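Local coordinates for protein amidase, hydantoinase/carbamoylase family (Burkholderia vietnamiensis, PDB 5I4M) that probably hydrolyses N-carbamoyl-L-amino acids, as a two-zinc hydrolase of the peptidase M20 family, at residues D115-Y118 with G119-G123; R128-D132 with H133-T137. All blocks are in the same frame, centred on the assembly; numbering follows the deposited sequence.

Contacts 1 and 2 lie at the two ends of helix 117-132, their centres about 19 Å apart. Contact 1 (115-118 with 119-123) is fully buried and runs from the aspartate that bridges two zinc ions, through an N-cap glycine, into the first turns of the helix. Contact 2 (128-132 with 133-137) closes the same helix, its centre about 29 Å from the centre of the chain, part of it exposed to solvent and away from the metal site. Metal coordination, glycine backbone and branched aliphatic side chains make up the first. In the second, a Schellman motif and a histidine end the helix, and a single apolar pair, Leu130 with Ile135, packs toward helix 411-429 before the chain continues to strand 141-145.

Contact 1: residues D115-Y118 with G119-G123; sequences DGIY and GVLGG. With ZN (zinc ion), chain C; ZN (zinc ion), chain D; 3PG (3-phosphoglyceric acid), chain E.
Ile117 and Leu121 lie one helical turn apart, joined through backbone and side chains alike. Leu121 N gives Ile117 O a nearly straight bond of 2.9 Å (N-H...O 175°). From CB outward, Leu121 first passes close to that same carbonyl oxygen: CB and CG are each 3.5 Å from Ile117 O. Beyond it, CG comes 3.8 Å from Ile117 CD1, and the CD1 branch ends 3.7 Å from Ile117 CG1. A chi1 of -177° turns Ile117 CG1 to the leucine side, and the two side chains meet at an oblique angle. One residue further along, Gly122 N makes the next i+4 bond, to Tyr118 O. Gly116, at the N-cap with positive phi, offers its carbonyl to Gly119 N and Val120 N in two weak bonds. Just before it, Asp115 bridges the zinc ions, OD1 at 2.1 Å from one and OD2 at 2.0 Å from the other; His104 and His211 complete the protein ligands of the first, Glu150 and His403 those of the second. The 3-phosphoglycerate phosphate also spans both metals. The aliphatic side packs on helices 29-39 and 57-72, whereas Tyr118 lies against strand 206-212 and hydrogen-bonds through OH to Ile414 O.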
loop_
_atom_site.group_PDB
_atom_site.type_symbol
_atom_site.label_atom_id
_atom_site.label_comp_id
_atom_site.label_asym_id
_atom_site.label_seq_id
_atom_site.Cartn_x
_atom_site.Cartn_y
_atom_site.Cartn_z
ATOM N N ASP A 115 -2.485 24.047 9.595
ATOM C CA ASP A 115 -2.243 24.139 8.153
ATOM C C ASP A 115 -3.555 24.435 7.438
ATOM O O ASP A 115 -4.544 23.716 7.616
ATOM C CB ASP A 115 -1.612 22.827 7.671
ATOM C CG ASP A 115 -1.383 22.762 6.168
ATOM O OD1 ASP A 115 -1.564 23.769 5.442
ATOM O OD2 ASP A 115 -0.962 21.661 5.720
ATOM N N GLY A 116 -3.584 25.538 6.692
ATOM C CA GLY A 116 -4.792 25.939 5.990
ATOM C C GLY A 116 -5.881 26.575 6.839
ATOM O O GLY A 116 -6.338 27.686 6.546
ATOM N N ILE A 117 -6.335 25.879 7.879
ATOM C CA ILE A 117 -7.497 26.385 8.607
ATOM C C ILE A 117 -7.174 27.707 9.304
ATOM O O ILE A 117 -8.052 28.564 9.461
ATOM C CB ILE A 117 -8.018 25.311 9.591
ATOM C CG1 ILE A 117 -9.290 25.792 10.307
ATOM C CG2 ILE A 117 -6.944 24.936 10.602
ATOM C CD1 ILE A 117 -10.484 26.011 9.381
ATOM N N TYR A 118 -5.921 27.912 9.713
ATOM C CA TYR A 118 -5.540 29.192 10.313
ATOM C C TYR A 118 -5.828 30.354 9.363
ATOM O O TYR A 118 -6.374 31.383 9.774
ATOM C CB TYR A 118 -4.061 29.147 10.696
ATOM C CG TYR A 118 -3.433 30.443 11.185
ATOM C CD1 TYR A 118 -4.112 31.311 12.044
ATOM C CD2 TYR A 118 -2.134 30.773 10.814
ATOM C CE1 TYR A 118 -3.506 32.476 12.495
ATOM C CE2 TYR A 118 -1.529 31.934 11.257
ATOM C CZ TYR A 118 -2.216 32.776 12.104
ATOM O OH TYR A 118 -1.599 33.930 12.537
ATOM N N GLY A 119 -5.499 30.200 8.080
ATOM C CA GLY A 119 -5.742 31.291 7.143
ATOM C C GLY A 119 -7.219 31.568 6.926
ATOM O O GLY A 119 -7.624 32.722 6.745
ATOM N N VAL A 120 -8.044 30.520 6.941
ATOM C CA VAL A 120 -9.483 30.715 6.831
ATOM C C VAL A 120 -10.012 31.423 8.068
ATOM O O VAL A 120 -10.714 32.437 7.974
ATOM C CB VAL A 120 -10.199 29.368 6.609
ATOM C CG1 VAL A 120 -11.717 29.566 6.649
ATOM C CG2 VAL A 120 -9.776 28.747 5.269
ATOM N N LEU A 121 -9.685 30.897 9.248
ATOM C CA LEU A 121 -10.218 31.468 10.480
ATOM C C LEU A 121 -9.586 32.819 10.794
ATOM O O LEU A 121 -10.228 33.668 11.425
ATOM C CB LEU A 121 -10.019 30.484 11.631
ATOM C CG LEU A 121 -10.848 29.206 11.476
ATOM C CD1 LEU A 121 -10.645 28.270 12.669
ATOM C CD2 LEU A 121 -12.326 29.549 11.316
ATOM N N GLY A 122 -8.330 33.028 10.389
ATOM C CA GLY A 122 -7.753 34.361 10.461
ATOM C C GLY A 122 -8.538 35.362 9.632
ATOM O O GLY A 122 -8.775 36.494 10.062
ATOM N N GLY A 123 -8.975 34.948 8.440
ATOM C CA GLY A 123 -9.824 35.817 7.639
ATOM C C GLY A 123 -11.138 36.126 8.328
ATOM O O GLY A 123 -11.573 37.279 8.367
HETATM ZN ZN ZN C . -1.722 24.732 3.552
HETATM ZN ZN ZN D . -0.810 20.986 3.824
HETATM C C1 3PG E . 2.088 21.292 -0.916
HETATM O O1 3PG E . 2.368 20.107 -0.658
HETATM O O2 3PG E . 2.937 22.209 -0.880
HETATM C C2 3PG E . 0.669 21.611 -1.286
HETATM O O3 3PG E . 0.610 22.857 -2.003
HETATM C C3 3PG E . -0.136 21.731 -0.013
HETATM O O1P 3PG E . 0.341 22.845 0.744
HETATM P P 3PG E . -0.077 22.977 2.321
HETATM O O2P 3PG E . -1.556 22.681 2.397
HETATM O O3P 3PG E . 0.768 21.912 3.008
HETATM O O4P 3PG E . 0.271 24.436 2.667
HETATM O O HOH W 1 -1.881 26.053 1.819
#

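Contact 2: residues R128-D132 with H133-T137; sequences RSLND and HGIET
His133 turns back against the last turn of helix 117-132 and binds Ser129 O twice. Its backbone N and its ring ND1 both donate to that oxygen, each at 3.0 Å, and they reach it from opposite faces of the carbonyl plane. With CG anti to the carbonyl carbon (chi1 -70°), the imidazole is set so that Ser129 O lies at its edge, near the ring plane. Gly134 then leaves the helix with positive phi in a Schellman motif. Its N bonds to Asn131 O from above the carbonyl plane, while Ile135 N meets Leu130 O at 3.0 Å within the plane (N-H...O 165°). The close packing is on the inner side, where Leu130 CD2 touches Ile135 CG2 at 4.0 Å and the two side chains cross at about a right angle; both also rest on Leu426 of helix 411-429. On the outer side, Asp132, His133 and Gly134 are exposed, and the carboxylate of Asp132 leads away from the turn to a salt bridge with Arg31. Asn131 turns away too, bonding Arg89 and Ala73 O. The carbonyls of Ser129, Leu130 and Asn131 thus find donors within the cap itself, and the ND1 bond requires a proton on that nitrogen, in keeping with either a neutral ND1-H tautomer or a charged ring.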
loop_
_atom_site.group_PDB
_atom_site.type_symbol
_atom_site.label_atom_id
_atom_site.label_comp_id
_atom_site.label_asym_id
_atom_site.label_seq_id
_atom_site.Cartn_x
_atom_site.Cartn_y
_atom_site.Cartn_z
ATOM N N ARG A 128 -14.689 39.842 11.679
ATOM C CA ARG A 128 -15.281 40.157 12.975
ATOM C C ARG A 128 -14.641 41.396 13.585
ATOM O O ARG A 128 -15.316 42.194 14.248
ATOM C CB ARG A 128 -15.142 38.962 13.918
ATOM C CG ARG A 128 -15.957 37.751 13.506
ATOM C CD ARG A 128 -15.650 36.570 14.407
ATOM N NE ARG A 128 -16.685 35.534 14.358
ATOM C CZ ARG A 128 -16.532 34.296 14.825
ATOM N NH1 ARG A 128 -15.378 33.920 15.363
ATOM N NH2 ARG A 128 -17.538 33.430 14.751
ATOM N N SER A 129 -13.337 41.571 13.374
ATOM C CA SER A 129 -12.648 42.720 13.944
ATOM C C SER A 129 -13.041 44.006 13.234
ATOM O O SER A 129 -13.150 45.059 13.871
ATOM C CB SER A 129 -11.140 42.504 13.887
ATOM O OG SER A 129 -10.740 41.555 14.856
ATOM N N LEU A 130 -13.263 43.944 11.919
ATOM C CA LEU A 130 -13.798 45.111 11.226
ATOM C C LEU A 130 -15.179 45.462 11.755
ATOM O O LEU A 130 -15.522 46.640 11.877
ATOM C CB LEU A 130 -13.860 44.862 9.721
ATOM C CG LEU A 130 -12.548 44.594 8.987
ATOM C CD1 LEU A 130 -12.843 44.150 7.561
ATOM C CD2 LEU A 130 -11.675 45.827 9.000
ATOM N N ASN A 131 -15.995 44.452 12.069
ATOM C CA ASN A 131 -17.292 44.736 12.680
ATOM C C ASN A 131 -17.123 45.340 14.068
ATOM O O ASN A 131 -17.770 46.343 14.402
ATOM C CB ASN A 131 -18.138 43.465 12.751
ATOM C CG ASN A 131 -18.506 42.939 11.382
ATOM O OD1 ASN A 131 -18.403 43.650 10.392
ATOM N ND2 ASN A 131 -18.943 41.681 11.320
ATOM N N ASP A 132 -16.259 44.737 14.894
ATOM C CA ASP A 132 -16.065 45.221 16.259
ATOM C C ASP A 132 -15.681 46.693 16.277
ATOM O O ASP A 132 -16.142 47.454 17.137
ATOM C CB ASP A 132 -14.989 44.398 16.968
ATOM C CG ASP A 132 -15.452 43.004 17.318
ATOM O OD1 ASP A 132 -16.663 42.732 17.211
ATOM O OD2 ASP A 132 -14.595 42.184 17.708
ATOM N N HIS A 133 -14.837 47.110 15.340
ATOM C CA HIS A 133 -14.341 48.477 15.314
ATOM C C HIS A 133 -15.167 49.385 14.421
ATOM O O HIS A 133 -14.819 50.562 14.267
ATOM C CB HIS A 133 -12.873 48.491 14.874
ATOM C CG HIS A 133 -11.940 47.921 15.892
ATOM N ND1 HIS A 133 -11.484 46.621 15.840
ATOM C CD2 HIS A 133 -11.388 48.471 16.999
ATOM C CE1 HIS A 133 -10.686 46.395 16.870
ATOM N NE2 HIS A 133 -10.612 47.501 17.588
ATOM N N GLY A 134 -16.249 48.874 13.842
ATOM C CA GLY A 134 -17.128 49.706 13.034
ATOM C C GLY A 134 -16.452 50.279 11.810
ATOM O O GLY A 134 -16.753 51.410 11.404
ATOM N N ILE A 135 -15.551 49.521 11.205
ATOM C CA ILE A 135 -14.758 50.001 10.085
ATOM C C ILE A 135 -15.491 49.722 8.783
ATOM O O ILE A 135 -15.879 48.578 8.501
ATOM C CB ILE A 135 -13.371 49.344 10.083
ATOM C CG1 ILE A 135 -12.580 49.795 11.308
ATOM C CG2 ILE A 135 -12.626 49.657 8.783
ATOM C CD1 ILE A 135 -11.298 49.027 11.502
ATOM N N GLU A 136 -15.668 50.763 7.984
ATOM C CA GLU A 136 -16.146 50.639 6.618
ATOM C C GLU A 136 -14.948 50.691 5.682
ATOM O O GLU A 136 -14.124 51.605 5.781
ATOM C CB GLU A 136 -17.133 51.753 6.281
ATOM C CG GLU A 136 -17.556 51.793 4.823
ATOM C CD GLU A 136 -18.569 52.895 4.538
ATOM O OE1 GLU A 136 -18.170 54.081 4.466
ATOM O OE2 GLU A 136 -19.767 52.570 4.396
ATOM N N THR A 137 -14.842 49.707 4.798
ATOM C CA THR A 137 -13.796 49.671 3.788
ATOM C C THR A 137 -14.329 50.182 2.453
ATOM O O THR A 137 -15.529 50.129 2.176
ATOM C CB THR A 137 -13.241 48.252 3.616
ATOM O OG1 THR A 137 -14.291 47.370 3.188
ATOM C CG2 THR A 137 -12.662 47.745 4.931
#